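Local coordinates for protein polyprenyl synthetase (Zymomonas mobilis subsp. mobilis, PDB 4KKM) that probably condenses isopentenyl diphosphate with allylic diphosphates to build longer isoprenoid diphosphates, using magnesium, at residues A169-K174 against G208-F213. Numbering follows the deposited sequence.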
loop_
_atom_site.group_PDB
_atom_site.type_symbol
_atom_site.label_atom_id
_atom_site.label_comp_id
_atom_site.label_asym_id
_atom_site.label_seq_id
_atom_site.Cartn_x
_atom_site.Cartn_y
_atom_site.Cartn_z
ATOM N N ALA B 169 6.630 -5.632 -0.366
ATOM C CA ALA B 169 6.750 -4.171 -0.389
ATOM C C ALA B 169 7.774 -3.723 -1.420
ATOM O O ALA B 169 7.568 -2.741 -2.139
ATOM C CB ALA B 169 7.103 -3.621 0.997
ATOM N N ILE B 170 8.879 -4.455 -1.494
ATOM C CA ILE B 170 9.894 -4.180 -2.504
ATOM C C ILE B 170 9.342 -4.454 -3.905
ATOM O O ILE B 170 9.503 -3.639 -4.819
ATOM C CB ILE B 170 11.158 -5.014 -2.250
ATOM C CG1 ILE B 170 11.813 -4.578 -0.931
ATOM C CG2 ILE B 170 12.129 -4.888 -3.417
ATOM C CD1 ILE B 170 12.957 -5.488 -0.484
ATOM N N ALA B 171 8.655 -5.582 -4.064
ATOM C CA ALA B 171 8.090 -5.948 -5.367
ATOM C C ALA B 171 6.980 -5.004 -5.839
ATOM O O ALA B 171 6.673 -4.940 -7.034
ATOM C CB ALA B 171 7.566 -7.380 -5.335
ATOM N N SER B 172 6.370 -4.290 -4.903
ATOM C CA SER B 172 5.193 -3.486 -5.225
ATOM C C SER B 172 5.489 -2.007 -5.488
ATOM O O SER B 172 4.713 -1.338 -6.170
ATOM C CB SER B 172 4.131 -3.622 -4.119
ATOM O OG SER B 172 3.743 -4.984 -3.966
ATOM N N GLY B 173 6.602 -1.503 -4.956
ATOM C CA GLY B 173 6.835 -0.068 -4.907
ATOM C C GLY B 173 7.721 0.485 -6.012
ATOM O O GLY B 173 7.732 -0.026 -7.126
ATOM N N LYS B 174 8.476 1.529 -5.683
ATOM C CA LYS B 174 9.329 2.228 -6.650
ATOM C C LYS B 174 10.413 1.327 -7.254
ATOM O O LYS B 174 10.929 1.599 -8.338
ATOM C CB LYS B 174 9.993 3.428 -5.970
ATOM C CG LYS B 174 10.989 3.035 -4.877
ATOM C CD LYS B 174 11.562 4.254 -4.159
ATOM C CE LYS B 174 12.407 3.856 -2.949
ATOM N NZ LYS B 174 13.655 3.152 -3.377
ATOM N N GLY B 208 7.548 -8.404 -13.897
ATOM C CA GLY B 208 8.515 -9.325 -13.314
ATOM C C GLY B 208 8.558 -9.309 -11.792
ATOM O O GLY B 208 8.773 -10.339 -11.152
ATOM N N ALA B 209 8.358 -8.137 -11.205
ATOM C CA ALA B 209 8.438 -7.996 -9.755
ATOM C C ALA B 209 7.371 -8.826 -9.034
ATOM O O ALA B 209 7.673 -9.519 -8.065
ATOM C CB ALA B 209 8.333 -6.545 -9.361
ATOM N N LEU B 210 6.127 -8.766 -9.505
ATOM C CA LEU B 210 5.074 -9.557 -8.863
ATOM C C LEU B 210 5.247 -11.051 -9.113
ATOM O O LEU B 210 4.969 -11.862 -8.231
ATOM C CB LEU B 210 3.674 -9.119 -9.291
ATOM C CG LEU B 210 3.212 -7.682 -9.000
ATOM C CD1 LEU B 210 1.685 -7.638 -8.991
ATOM C CD2 LEU B 210 3.773 -7.125 -7.690
ATOM N N PHE B 211 5.683 -11.418 -10.321
ATOM C CA PHE B 211 5.956 -12.822 -10.626
ATOM C C PHE B 211 7.071 -13.330 -9.717
ATOM O O PHE B 211 6.990 -14.433 -9.168
ATOM C CB PHE B 211 6.361 -13.003 -12.098
ATOM C CG PHE B 211 5.233 -12.785 -13.069
ATOM C CD1 PHE B 211 3.948 -13.199 -12.760
ATOM C CD2 PHE B 211 5.455 -12.160 -14.288
ATOM C CE1 PHE B 211 2.900 -12.998 -13.646
ATOM C CE2 PHE B 211 4.411 -11.955 -15.185
ATOM C CZ PHE B 211 3.131 -12.377 -14.861
ATOM N N GLY B 212 8.117 -12.520 -9.574
ATOM C CA GLY B 212 9.220 -12.862 -8.686
ATOM C C GLY B 212 8.722 -13.127 -7.276
ATOM O O GLY B 212 9.149 -14.080 -6.621
ATOM N N PHE B 213 7.800 -12.292 -6.808
ATOM C CA PHE B 213 7.241 -12.491 -5.474
ATOM C C PHE B 213 6.529 -13.835 -5.356
ATOM O O PHE B 213 6.664 -14.528 -4.352
ATOM C CB PHE B 213 6.256 -11.389 -5.088
ATOM C CG PHE B 213 5.539 -11.682 -3.800
ATOM C CD1 PHE B 213 6.147 -11.413 -2.585
ATOM C CD2 PHE B 213 4.293 -12.287 -3.804
ATOM C CE1 PHE B 213 5.501 -11.704 -1.392
ATOM C CE2 PHE B 213 3.656 -12.599 -2.616
ATOM C CZ PHE B 213 4.259 -12.303 -1.413
#
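The methyl of A171 points toward helix 208-221 and settles against the backbone of A209, its CB 3.5 Å from A209 O. A209 answers in kind: its CB reaches back to the carbonyl of A171, 3.3 Å from A171 O, so each alanine methyl meets the other's carbonyl oxygen while the two CB atoms stand 4.2 Å apart. With such short side chains the helices come very near each other, A171 CA and A209 CA being separated by 4.9 Å. L210 starts out across the interface rather than into it, but with CG anti to its carbonyl carbon (chi1 -61°) the branch swings round and CD2 comes within 3.7 Å of A171 O. This is interior packing of the predominantly helical prenyl synthase fold, joining the end of helix 158-172 to the beginning of helix 208-221, with the L210 side chain about 11 Å from that of the calcium ligand D108. F213, one turn on from A209, brings its CB to 4.2 Å from A171 CB; its side chain continues along helix 158-172 to touch A167 and L168. No hydrogen bond links the two segments. The hydroxyl of S172 bonds instead to L168 O in its own helix, and CD2 of L210 lies 4.3 Å from S172 OG. Both L210 and S172 also rest on I100 of helix 87-109.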